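Local coordinates for vascular protein tyrosine phosphatase 1 (Rattus norvegicus, PDB 3I36) that probably removes phosphate from phosphotyrosines of signalling and junction proteins, and is represented here by the catalytic domain of a receptor-type tyrosine phosphatase, at residues A102-M105 / K111-F114; D127-V132 / Q164-I169; M131-N136 / V189-S194; I240-S245 / G252-I257. One frame throughout, in Å; residues are numbered along the deposited sequence.

Contact 1. Residues A102-M105 / K111-F114; sequences ANYM and KKDF
The backbone N of Met105 donates to Phe114 O over 2.8 Å, and Phe114 N returns a bond to Met105 O at 3.0 Å. This reciprocal pair defines an antiparallel hydrogen-bonded bridge, where the chain turns back from strand 102-105 into strand 114-117 at the edge of the central mixed sheet of the tyrosine phosphatase domain. The two bonds differ in shape: the first is nearly straight at 167°, whereas the second is more bent at 139°. Tyr104 CA, 3.3 Å from Phe114 O, adds a CA-H...O contact to the same acceptor. Met105 and Phe114 direct their CB atoms to one side of the sheet, and both side chains go on to touch Ile255 of helix 249-267. Tyr104 lies toward the outside, where Lys112 covers one face of its ring. With its chain extended beyond CG, Lys112 runs obliquely over the phenol, so its methylenes supply a CH-pi contact before the ammonium arrives. Lys112 NZ stands 4.5 Å from the Tyr104 ring centroid, a cation-pi placement 21° off the normal, while Lys112 CE sits almost exactly over that centroid, 3.9 Å away.

Contact 2. Residues D127-V132 / Q164-I169; sequences DFWRMV and QDYGDI
Helical residue Trp129 and Ile169 bring their CA atoms to 6.5 Å, the nearest CA pair between segment 127-132 of helix 125-134 and the type II' turn that runs from Tyr166 to Ile169. Gly167 takes a positive phi of 58° in that turn, which is closed by Ile169 N bonding to Tyr166 O and Tyr166 N to Ile169 O. The beta hairpin so formed joins strands 164-166 and 169-178 at the far edge of the sheet. Trp129 and Tyr166 make a face-to-face stack: the five-membered ring of the indole and the phenol ring have centroids 3.9 Å apart and planes inclined by 28°. The tilt brings one end closest, with Trp129 CD1 3.3 Å from Tyr166 CG. Phe128 lies against the other face of the indole, offset toward its rim. Beside the stack, Ile169 places CB 4.1 Å from Trp129 CB, and its CG1 packs against the backbone O of Trp129. The indole NE1, although near the phenol face, donates to Tyr157 O. That bond satisfies the polar edge of a buried ring and should limit its rotation, leaving dispersion between the aromatic faces and the isoleucine to join helix to hairpin.

Contact 3. Residues M131-N136 / V189-S194; sequences MVWEKN and VKNMQS
Two nitrogen donors, Trp133 NE1 and Asn191 ND2, lie 3.3 Å apart without a hydrogen bond between them. Asn191 CB lies over one face of the indole, 3.9 Å from the centroid of the six-membered ring and 25° off its normal, a CH-pi contact that sets ND2 beside NE1. The amide stands steeply to the indole, with the two planes 73° apart. Its other end is engaged within its own turn: Asn191 OD1 accepts from Ser194 N at 3.2 Å, an Asx motif, and weakly from Gln193 N. These bonds hold the amide oxygen toward the turn while ND2 faces the tryptophan. Trp133 CG is anti to the backbone N (chi1 180°), which carries the indole out from the helix across the strand. There its six-membered ring meets Val189, with Trp133 CE3 3.7 Å from Val189 CG1 and Trp133 CZ3 3.4 Å from Val189 O. Just beyond, a Schellman motif with Asn136 at C-prime ends helix 125-134. The indole thus spans from the last turn of this helix to the end of strand 182-191, flanked by Ile169 of strand 169-178 and by Glu196 and the nearly parallel ring of His198 on strand 196-205.

Contact 4. Residues I240-S245 / G252-I257; sequences ILVHCS and GTFIAI
Val242 sets both its methyl groups against one corner of the Phe254 ring: CG1 lies 4.0 Å and CG2 4.1 Å from the same ring atom, Phe254 CD2. The valine and phenylalanine side chains meet at a slant, and CG2 also touches Ile255, whose CG1 is 4.2 Å away. With chi1 at 175°, the Phe254 ring swings off the helix opposite its own N and toward the strand, while Ile255 reaches back with an extended chi2. The backbones remain well separated, at 7.8 Å between Val242 CA and Ile255 CA, so the contact rests on these three buried apolar side chains. The strand and helix frame the P-loop of the tyrosine phosphatase fold: strand 240-243 runs into Cys244, probably the residue that forms the phosphocysteine intermediate, and the loop leads into helix 249-267. Residues Cys244 to Arg250 are likewise expected to bind substrate. On the other side of the strand from Val242, His243 donates through ND1 to Cys244 O at 3.0 Å, a nearly straight bond (171°) in the carbonyl plane, on a lone pair, and almost within the imidazole plane. NE2 of the same ring is hydrogen-bonded to Tyr157 OH, so both ring nitrogens are held and the imidazole is fixed in rotation.

Along the chain the contacts open in the order 1, 2, 3 and 4, and all reach one mixed sheet. Contact 1 lies at the edge formed by strand 102-105, and contact 4 is about 10 Å away centre to centre, where Phe114 packs on Ile240, Val242 and Ile255. Contacts 2 and 3 share Met131 and Val132 of helix 125-134 and lie with centres about 7 Å apart toward the opposite edge, their centres about 20 Å from those of the other two. Ile169 bridges them, touching Trp133 and Val189. Leu241, in strand 240-243, meets Phe128, Met131 and Val132, so the strand leading into the probable nucleophile is packed between helix 249-267 and helix 125-134, on its two sides.

Contact 1. Residues A102-M105 / K111-F114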
loop_
_atom_site.group_PDB
_atom_site.type_symbol
_atom_site.label_atom_id
_atom_site.label_comp_id
_atom_site.label_asym_id
_atom_site.label_seq_id
_atom_site.Cartn_x
_atom_site.Cartn_y
_atom_site.Cartn_z
ATOM N N ALA A 102 6.475 -5.136 -6.931
ATOM C CA ALA A 102 5.341 -4.228 -6.844
ATOM C C ALA A 102 4.234 -4.788 -7.705
ATOM O O ALA A 102 4.486 -5.408 -8.744
ATOM C CB ALA A 102 5.727 -2.829 -7.341
ATOM N N ASN A 103 2.997 -4.562 -7.283
ATOM C CA ASN A 103 1.854 -4.958 -8.088
ATOM C C ASN A 103 0.843 -3.841 -8.091
ATOM O O ASN A 103 0.694 -3.133 -7.096
ATOM C CB ASN A 103 1.166 -6.181 -7.489
ATOM C CG ASN A 103 2.046 -7.391 -7.509
ATOM O OD1 ASN A 103 2.084 -8.143 -8.492
ATOM N ND2 ASN A 103 2.762 -7.590 -6.426
ATOM N N TYR A 104 0.132 -3.717 -9.203
ATOM C CA TYR A 104 -1.016 -2.837 -9.256
ATOM C C TYR A 104 -2.084 -3.462 -8.397
ATOM O O TYR A 104 -2.367 -4.644 -8.523
ATOM C CB TYR A 104 -1.535 -2.730 -10.674
ATOM C CG TYR A 104 -0.537 -2.137 -11.610
ATOM C CD1 TYR A 104 -0.305 -0.768 -11.634
ATOM C CD2 TYR A 104 0.180 -2.945 -12.480
ATOM C CE1 TYR A 104 0.630 -0.221 -12.510
ATOM C CE2 TYR A 104 1.096 -2.416 -13.349
ATOM C CZ TYR A 104 1.318 -1.055 -13.365
ATOM O OH TYR A 104 2.250 -0.548 -14.239
ATOM N N MET A 105 -2.685 -2.663 -7.533
ATOM C CA MET A 105 -3.762 -3.147 -6.696
ATOM C C MET A 105 -4.977 -2.320 -7.036
ATOM O O MET A 105 -4.907 -1.084 -7.082
ATOM C CB MET A 105 -3.406 -2.978 -5.219
ATOM C CG MET A 105 -1.972 -3.346 -4.912
ATOM S SD MET A 105 -1.645 -5.106 -5.132
ATOM C CE MET A 105 -3.058 -5.695 -4.194
ATOM N N LYS A 111 -8.556 -0.572 -11.559
ATOM C CA LYS A 111 -7.681 -1.698 -11.332
ATOM C C LYS A 111 -6.277 -1.214 -10.994
ATOM O O LYS A 111 -5.464 -1.957 -10.462
ATOM C CB LYS A 111 -7.658 -2.560 -12.598
ATOM C CG LYS A 111 -6.912 -3.873 -12.472
ATOM C CD LYS A 111 -7.034 -4.702 -13.752
ATOM C CE LYS A 111 -6.000 -4.305 -14.793
ATOM N NZ LYS A 111 -6.000 -5.257 -15.947
ATOM N N LYS A 112 -5.976 0.036 -11.308
ATOM C CA LYS A 112 -4.621 0.519 -11.059
ATOM C C LYS A 112 -4.575 1.710 -10.112
ATOM O O LYS A 112 -3.662 2.538 -10.182
ATOM C CB LYS A 112 -3.937 0.866 -12.376
ATOM C CG LYS A 112 -3.695 -0.320 -13.295
ATOM C CD LYS A 112 -2.853 0.114 -14.493
ATOM C CE LYS A 112 -2.320 -1.074 -15.270
ATOM N NZ LYS A 112 -1.509 -0.626 -16.435
ATOM N N ASP A 113 -5.545 1.781 -9.209
ATOM C CA ASP A 113 -5.586 2.889 -8.255
ATOM C C ASP A 113 -4.361 2.906 -7.381
ATOM O O ASP A 113 -3.953 3.956 -6.893
ATOM C CB ASP A 113 -6.819 2.792 -7.370
ATOM C CG ASP A 113 -8.077 3.127 -8.117
ATOM O OD1 ASP A 113 -9.157 2.856 -7.571
ATOM O OD2 ASP A 113 -7.969 3.647 -9.254
ATOM N N PHE A 114 -3.791 1.733 -7.152
ATOM C CA PHE A 114 -2.664 1.626 -6.249
ATOM C C PHE A 114 -1.559 0.828 -6.879
ATOM O O PHE A 114 -1.794 -0.009 -7.730
ATOM C CB PHE A 114 -3.061 0.888 -4.967
ATOM C CG PHE A 114 -4.050 1.623 -4.132
ATOM C CD1 PHE A 114 -5.401 1.364 -4.259
ATOM C CD2 PHE A 114 -3.630 2.582 -3.218
ATOM C CE1 PHE A 114 -6.320 2.037 -3.476
ATOM C CE2 PHE A 114 -4.551 3.259 -2.436
ATOM C CZ PHE A 114 -5.891 2.979 -2.563
#

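Contact 2. Residues D127-V132 / Q164-I169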
loop_
_atom_site.group_PDB
_atom_site.type_symbol
_atom_site.label_atom_id
_atom_site.label_comp_id
_atom_site.label_asym_id
_atom_site.label_seq_id
_atom_site.Cartn_x
_atom_site.Cartn_y
_atom_site.Cartn_z
ATOM N N ASP A 127 15.285 1.590 -9.259
ATOM C CA ASP A 127 14.084 0.938 -9.748
ATOM C C ASP A 127 12.845 1.572 -9.136
ATOM O O ASP A 127 11.851 1.807 -9.816
ATOM C CB ASP A 127 14.111 -0.529 -9.347
ATOM C CG ASP A 127 15.145 -1.319 -10.113
ATOM O OD1 ASP A 127 15.689 -0.796 -11.120
ATOM O OD2 ASP A 127 15.394 -2.461 -9.706
ATOM N N PHE A 128 12.913 1.832 -7.835
ATOM C CA PHE A 128 11.793 2.410 -7.130
ATOM C C PHE A 128 11.401 3.739 -7.751
ATOM O O PHE A 128 10.234 3.965 -8.079
ATOM C CB PHE A 128 12.156 2.609 -5.666
ATOM C CG PHE A 128 11.061 3.188 -4.847
ATOM C CD1 PHE A 128 10.120 2.368 -4.242
ATOM C CD2 PHE A 128 10.971 4.558 -4.663
ATOM C CE1 PHE A 128 9.106 2.914 -3.454
ATOM C CE2 PHE A 128 9.960 5.105 -3.894
ATOM C CZ PHE A 128 9.024 4.279 -3.290
ATOM N N TRP A 129 12.370 4.629 -7.908
ATOM C CA TRP A 129 12.071 5.929 -8.490
ATOM C C TRP A 129 11.696 5.835 -9.960
ATOM O O TRP A 129 10.912 6.639 -10.463
ATOM C CB TRP A 129 13.214 6.906 -8.259
ATOM C CG TRP A 129 13.234 7.334 -6.843
ATOM C CD1 TRP A 129 14.091 6.918 -5.871
ATOM C CD2 TRP A 129 12.297 8.211 -6.216
ATOM N NE1 TRP A 129 13.768 7.514 -4.671
ATOM C CE2 TRP A 129 12.669 8.313 -4.857
ATOM C CE3 TRP A 129 11.187 8.933 -6.672
ATOM C CZ2 TRP A 129 11.968 9.107 -3.950
ATOM C CZ3 TRP A 129 10.484 9.717 -5.768
ATOM C CH2 TRP A 129 10.882 9.802 -4.424
ATOM N N ARG A 130 12.230 4.838 -10.644
ATOM C CA ARG A 130 11.878 4.643 -12.038
ATOM C C ARG A 130 10.404 4.255 -12.112
ATOM O O ARG A 130 9.677 4.701 -12.990
ATOM C CB ARG A 130 12.769 3.587 -12.691
ATOM C CG ARG A 130 12.656 3.564 -14.207
ATOM C CD ARG A 130 13.882 2.929 -14.855
ATOM N NE ARG A 130 14.226 1.664 -14.231
ATOM C CZ ARG A 130 13.971 0.475 -14.762
ATOM N NH1 ARG A 130 14.317 -0.623 -14.113
ATOM N NH2 ARG A 130 13.366 0.391 -15.933
ATOM N N MET A 131 9.954 3.460 -11.151
ATOM C CA MET A 131 8.550 3.078 -11.106
ATOM C C MET A 131 7.719 4.309 -10.794
ATOM O O MET A 131 6.691 4.566 -11.419
ATOM C CB MET A 131 8.315 2.058 -10.017
ATOM C CG MET A 131 6.844 1.741 -9.858
ATOM S SD MET A 131 6.567 0.302 -8.827
ATOM C CE MET A 131 7.007 0.909 -7.209
ATOM N N VAL A 132 8.164 5.059 -9.797
ATOM C CA VAL A 132 7.479 6.282 -9.427
ATOM C C VAL A 132 7.323 7.142 -10.659
ATOM O O VAL A 132 6.244 7.657 -10.930
ATOM C CB VAL A 132 8.257 7.069 -8.359
ATOM C CG1 VAL A 132 7.783 8.538 -8.324
ATOM C CG2 VAL A 132 8.065 6.419 -7.001
ATOM N N GLN A 164 18.754 14.584 -5.073
ATOM C CA GLN A 164 19.524 13.368 -5.298
ATOM C C GLN A 164 19.083 12.747 -6.607
ATOM O O GLN A 164 17.902 12.771 -6.946
ATOM C CB GLN A 164 19.320 12.360 -4.168
ATOM C CG GLN A 164 19.783 12.847 -2.822
ATOM C CD GLN A 164 19.923 11.725 -1.823
ATOM O OE1 GLN A 164 19.867 11.948 -0.614
ATOM N NE2 GLN A 164 20.109 10.504 -2.323
ATOM N N ASP A 165 20.038 12.192 -7.336
ATOM C CA ASP A 165 19.738 11.471 -8.558
ATOM C C ASP A 165 19.588 10.006 -8.232
ATOM O O ASP A 165 20.438 9.422 -7.560
ATOM C CB ASP A 165 20.856 11.650 -9.580
ATOM C CG ASP A 165 22.217 11.245 -9.030
ATOM O OD1 ASP A 165 22.682 11.890 -8.065
ATOM O OD2 ASP A 165 22.820 10.280 -9.560
ATOM N N TYR A 166 18.488 9.418 -8.691
ATOM C CA TYR A 166 18.327 7.980 -8.662
ATOM C C TYR A 166 18.225 7.532 -10.102
ATOM O O TYR A 166 17.153 7.566 -10.678
ATOM C CB TYR A 166 17.055 7.610 -7.904
ATOM C CG TYR A 166 16.994 8.250 -6.540
ATOM C CD1 TYR A 166 17.481 7.591 -5.422
ATOM C CD2 TYR A 166 16.459 9.521 -6.373
ATOM C CE1 TYR A 166 17.431 8.174 -4.168
ATOM C CE2 TYR A 166 16.404 10.114 -5.123
ATOM C CZ TYR A 166 16.898 9.441 -4.026
ATOM O OH TYR A 166 16.844 10.027 -2.779
ATOM N N GLY A 167 19.345 7.127 -10.689
ATOM C CA GLY A 167 19.387 6.920 -12.123
ATOM C C GLY A 167 19.004 8.209 -12.836
ATOM O O GLY A 167 19.562 9.262 -12.540
ATOM N N ASP A 168 18.043 8.136 -13.755
ATOM C CA ASP A 168 17.635 9.311 -14.531
ATOM C C ASP A 168 16.672 10.196 -13.767
ATOM O O ASP A 168 16.292 11.269 -14.240
ATOM C CB ASP A 168 16.960 8.893 -15.835
ATOM C CG ASP A 168 17.912 8.244 -16.800
ATOM O OD1 ASP A 168 19.093 8.651 -16.837
ATOM O OD2 ASP A 168 17.469 7.331 -17.527
ATOM N N ILE A 169 16.253 9.742 -12.595
ATOM C CA ILE A 169 15.254 10.481 -11.855
ATOM C C ILE A 169 15.895 11.310 -10.756
ATOM O O ILE A 169 16.635 10.791 -9.916
ATOM C CB ILE A 169 14.207 9.558 -11.245
ATOM C CG1 ILE A 169 13.565 8.706 -12.345
ATOM C CG2 ILE A 169 13.154 10.391 -10.495
ATOM C CD1 ILE A 169 12.962 9.536 -13.476
#

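Contact 3. Residues M131-N136 / V189-S194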
loop_
_atom_site.group_PDB
_atom_site.type_symbol
_atom_site.label_atom_id
_atom_site.label_comp_id
_atom_site.label_asym_id
_atom_site.label_seq_id
_atom_site.Cartn_x
_atom_site.Cartn_y
_atom_site.Cartn_z
ATOM N N MET A 131 9.954 3.460 -11.151
ATOM C CA MET A 131 8.550 3.078 -11.106
ATOM C C MET A 131 7.719 4.309 -10.794
ATOM O O MET A 131 6.691 4.566 -11.419
ATOM C CB MET A 131 8.315 2.058 -10.017
ATOM C CG MET A 131 6.844 1.741 -9.858
ATOM S SD MET A 131 6.567 0.302 -8.827
ATOM C CE MET A 131 7.007 0.909 -7.209
ATOM N N VAL A 132 8.164 5.059 -9.797
ATOM C CA VAL A 132 7.479 6.282 -9.427
ATOM C C VAL A 132 7.323 7.142 -10.659
ATOM O O VAL A 132 6.244 7.657 -10.930
ATOM C CB VAL A 132 8.257 7.069 -8.359
ATOM C CG1 VAL A 132 7.783 8.538 -8.324
ATOM C CG2 VAL A 132 8.065 6.419 -7.001
ATOM N N TRP A 133 8.403 7.292 -11.416
ATOM C CA TRP A 133 8.360 8.157 -12.587
ATOM C C TRP A 133 7.499 7.566 -13.691
ATOM O O TRP A 133 6.555 8.192 -14.183
ATOM C CB TRP A 133 9.746 8.422 -13.159
ATOM C CG TRP A 133 9.587 9.298 -14.335
ATOM C CD1 TRP A 133 9.607 8.936 -15.653
ATOM C CD2 TRP A 133 9.248 10.686 -14.303
ATOM N NE1 TRP A 133 9.350 10.035 -16.446
ATOM C CE2 TRP A 133 9.119 11.118 -15.636
ATOM C CE3 TRP A 133 9.062 11.609 -13.267
ATOM C CZ2 TRP A 133 8.821 12.439 -15.965
ATOM C CZ3 TRP A 133 8.760 12.927 -13.594
ATOM C CH2 TRP A 133 8.642 13.326 -14.934
ATOM N N GLU A 134 7.825 6.347 -14.087
ATOM C CA GLU A 134 7.182 5.758 -15.248
ATOM C C GLU A 134 5.714 5.488 -15.026
ATOM O O GLU A 134 4.938 5.458 -15.970
ATOM C CB GLU A 134 7.885 4.467 -15.643
ATOM C CG GLU A 134 9.298 4.727 -16.126
ATOM C CD GLU A 134 10.017 3.458 -16.492
ATOM O OE1 GLU A 134 9.401 2.370 -16.415
ATOM O OE2 GLU A 134 11.200 3.564 -16.856
ATOM N N LYS A 135 5.339 5.261 -13.779
ATOM C CA LYS A 135 3.960 4.888 -13.516
ATOM C C LYS A 135 3.133 6.060 -13.012
ATOM O O LYS A 135 2.011 5.875 -12.567
ATOM C CB LYS A 135 3.885 3.704 -12.562
ATOM C CG LYS A 135 4.650 2.495 -13.059
ATOM C CD LYS A 135 4.295 2.156 -14.519
ATOM C CE LYS A 135 5.024 0.883 -14.970
ATOM N NZ LYS A 135 4.937 0.643 -16.439
ATOM N N ASN A 136 3.687 7.263 -13.105
ATOM C CA ASN A 136 2.885 8.459 -12.913
ATOM C C ASN A 136 2.455 8.610 -11.463
ATOM O O ASN A 136 1.357 9.075 -11.179
ATOM C CB ASN A 136 1.649 8.396 -13.817
ATOM C CG ASN A 136 1.016 9.746 -14.025
ATOM O OD1 ASN A 136 1.717 10.743 -14.132
ATOM N ND2 ASN A 136 -0.319 9.788 -14.077
ATOM N N VAL A 189 9.799 15.652 -8.535
ATOM C CA VAL A 189 10.432 14.527 -9.188
ATOM C C VAL A 189 10.666 14.903 -10.631
ATOM O O VAL A 189 9.749 15.310 -11.331
ATOM C CB VAL A 189 9.551 13.284 -9.149
ATOM C CG1 VAL A 189 10.282 12.119 -9.782
ATOM C CG2 VAL A 189 9.184 12.973 -7.716
ATOM N N LYS A 190 11.904 14.765 -11.070
ATOM C CA LYS A 190 12.261 15.158 -12.415
ATOM C C LYS A 190 12.961 14.027 -13.134
ATOM O O LYS A 190 13.822 13.344 -12.577
ATOM C CB LYS A 190 13.185 16.365 -12.360
ATOM C CG LYS A 190 13.432 17.038 -13.689
ATOM C CD LYS A 190 14.225 18.317 -13.448
ATOM C CE LYS A 190 14.342 19.167 -14.694
ATOM N NZ LYS A 190 15.055 20.442 -14.370
ATOM N N ASN A 191 12.578 13.835 -14.381
ATOM C CA ASN A 191 13.338 12.984 -15.255
ATOM C C ASN A 191 14.364 13.844 -15.974
ATOM O O ASN A 191 14.024 14.680 -16.822
ATOM C CB ASN A 191 12.424 12.282 -16.248
ATOM C CG ASN A 191 13.169 11.286 -17.109
ATOM O OD1 ASN A 191 14.288 11.545 -17.545
ATOM N ND2 ASN A 191 12.551 10.141 -17.357
ATOM N N MET A 192 15.627 13.645 -15.623
ATOM C CA MET A 192 16.712 14.447 -16.169
ATOM C C MET A 192 16.893 14.231 -17.671
ATOM O O MET A 192 17.381 15.113 -18.375
ATOM C CB MET A 192 18.011 14.150 -15.419
ATOM C CG MET A 192 17.945 14.511 -13.945
ATOM S SD MET A 192 17.542 16.254 -13.687
ATOM C CE MET A 192 19.129 17.014 -14.056
ATOM N N GLN A 193 16.500 13.061 -18.160
ATOM C CA GLN A 193 16.586 12.783 -19.590
ATOM C C GLN A 193 15.566 13.598 -20.388
ATOM O O GLN A 193 15.834 14.010 -21.516
ATOM C CB GLN A 193 16.409 11.287 -19.869
ATOM N N SER A 194 14.395 13.837 -19.809
ATOM C CA SER A 194 13.311 14.442 -20.574
ATOM C C SER A 194 13.001 15.867 -20.141
ATOM O O SER A 194 12.277 16.573 -20.830
ATOM C CB SER A 194 12.047 13.610 -20.424
ATOM O OG SER A 194 11.683 13.573 -19.058
#

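Contact 4. Residues I240-S245 / G252-I257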
loop_
_atom_site.group_PDB
_atom_site.type_symbol
_atom_site.label_atom_id
_atom_site.label_comp_id
_atom_site.label_asym_id
_atom_site.label_seq_id
_atom_site.Cartn_x
_atom_site.Cartn_y
_atom_site.Cartn_z
ATOM N N ILE A 240 -1.601 5.374 -6.499
ATOM C CA ILE A 240 -0.995 5.723 -5.227
ATOM C C ILE A 240 -0.021 4.603 -4.920
ATOM O O ILE A 240 -0.392 3.427 -4.904
ATOM C CB ILE A 240 -2.030 5.813 -4.092
ATOM C CG1 ILE A 240 -3.102 6.858 -4.450
ATOM C CG2 ILE A 240 -1.348 6.157 -2.759
ATOM C CD1 ILE A 240 -4.326 6.728 -3.598
ATOM N N LEU A 241 1.228 4.967 -4.686
ATOM C CA LEU A 241 2.230 3.958 -4.393
ATOM C C LEU A 241 2.194 3.782 -2.887
ATOM O O LEU A 241 2.398 4.731 -2.134
ATOM C CB LEU A 241 3.601 4.420 -4.861
ATOM C CG LEU A 241 4.770 3.444 -4.733
ATOM C CD1 LEU A 241 5.967 4.071 -5.409
ATOM C CD2 LEU A 241 5.116 3.136 -3.283
ATOM N N VAL A 242 1.886 2.573 -2.452
ATOM C CA VAL A 242 1.765 2.309 -1.028
ATOM C C VAL A 242 2.775 1.253 -0.683
ATOM O O VAL A 242 2.920 0.281 -1.403
ATOM C CB VAL A 242 0.375 1.804 -0.660
ATOM C CG1 VAL A 242 0.255 1.641 0.876
ATOM C CG2 VAL A 242 -0.668 2.773 -1.163
ATOM N N HIS A 243 3.517 1.464 0.397
ATOM C CA HIS A 243 4.476 0.451 0.807
ATOM C C HIS A 243 4.664 0.515 2.300
ATOM O O HIS A 243 4.424 1.549 2.928
ATOM C CB HIS A 243 5.820 0.642 0.113
ATOM C CG HIS A 243 6.606 1.796 0.650
ATOM N ND1 HIS A 243 7.474 1.669 1.710
ATOM C CD2 HIS A 243 6.638 3.099 0.286
ATOM C CE1 HIS A 243 8.026 2.844 1.970
ATOM N NE2 HIS A 243 7.530 3.731 1.126
ATOM N N CYS A 244 5.068 -0.610 2.867
ATOM C CA CYS A 244 5.553 -0.643 4.230
ATOM C C CYS A 244 6.889 -1.339 4.076
ATOM O O CYS A 244 7.740 -0.871 3.320
ATOM C CB CYS A 244 4.593 -1.424 5.132
ATOM S SG CYS A 244 3.825 -2.868 4.315
ATOM N N SER A 245 7.062 -2.471 4.745
ATOM C CA SER A 245 8.239 -3.323 4.615
ATOM C C SER A 245 8.121 -4.194 3.370
ATOM O O SER A 245 8.785 -4.018 2.341
ATOM C CB SER A 245 8.308 -4.250 5.841
ATOM O OG SER A 245 7.096 -5.001 6.012
ATOM N N GLY A 252 -1.629 -3.470 2.587
ATOM C CA GLY A 252 -2.912 -4.035 2.208
ATOM C C GLY A 252 -4.001 -3.484 3.093
ATOM O O GLY A 252 -5.113 -3.234 2.654
ATOM N N THR A 253 -3.679 -3.309 4.368
ATOM C CA THR A 253 -4.642 -2.767 5.309
ATOM C C THR A 253 -5.034 -1.355 4.891
ATOM O O THR A 253 -6.209 -1.023 4.818
ATOM C CB THR A 253 -4.075 -2.793 6.738
ATOM O OG1 THR A 253 -3.753 -4.144 7.077
ATOM C CG2 THR A 253 -5.086 -2.258 7.745
ATOM N N PHE A 254 -4.044 -0.537 4.583
ATOM C CA PHE A 254 -4.326 0.821 4.175
ATOM C C PHE A 254 -5.174 0.833 2.898
ATOM O O PHE A 254 -6.168 1.559 2.790
ATOM C CB PHE A 254 -3.033 1.566 3.929
ATOM C CG PHE A 254 -3.249 2.938 3.381
ATOM C CD1 PHE A 254 -3.473 4.000 4.237
ATOM C CD2 PHE A 254 -3.277 3.154 2.025
ATOM C CE1 PHE A 254 -3.693 5.261 3.754
ATOM C CE2 PHE A 254 -3.505 4.424 1.524
ATOM C CZ PHE A 254 -3.707 5.480 2.405
ATOM N N ILE A 255 -4.779 0.029 1.923
ATOM C CA ILE A 255 -5.514 0.022 0.668
ATOM C C ILE A 255 -6.945 -0.433 0.906
ATOM O O ILE A 255 -7.908 0.160 0.391
ATOM C CB ILE A 255 -4.848 -0.875 -0.365
ATOM C CG1 ILE A 255 -3.534 -0.237 -0.831
ATOM C CG2 ILE A 255 -5.808 -1.110 -1.551
ATOM C CD1 ILE A 255 -2.766 -1.114 -1.781
ATOM N N ALA A 256 -7.095 -1.470 1.720
ATOM C CA ALA A 256 -8.434 -1.982 2.005
ATOM C C ALA A 256 -9.264 -0.919 2.703
ATOM O O ALA A 256 -10.433 -0.737 2.390
ATOM C CB ALA A 256 -8.359 -3.247 2.861
ATOM N N ILE A 257 -8.664 -0.203 3.648
ATOM C CA ILE A 257 -9.416 0.815 4.368
ATOM C C ILE A 257 -9.898 1.872 3.380
ATOM O O ILE A 257 -11.031 2.351 3.436
ATOM C CB ILE A 257 -8.514 1.520 5.380
ATOM C CG1 ILE A 257 -8.246 0.608 6.573
ATOM C CG2 ILE A 257 -9.138 2.835 5.830
ATOM C CD1 ILE A 257 -7.153 1.152 7.488
#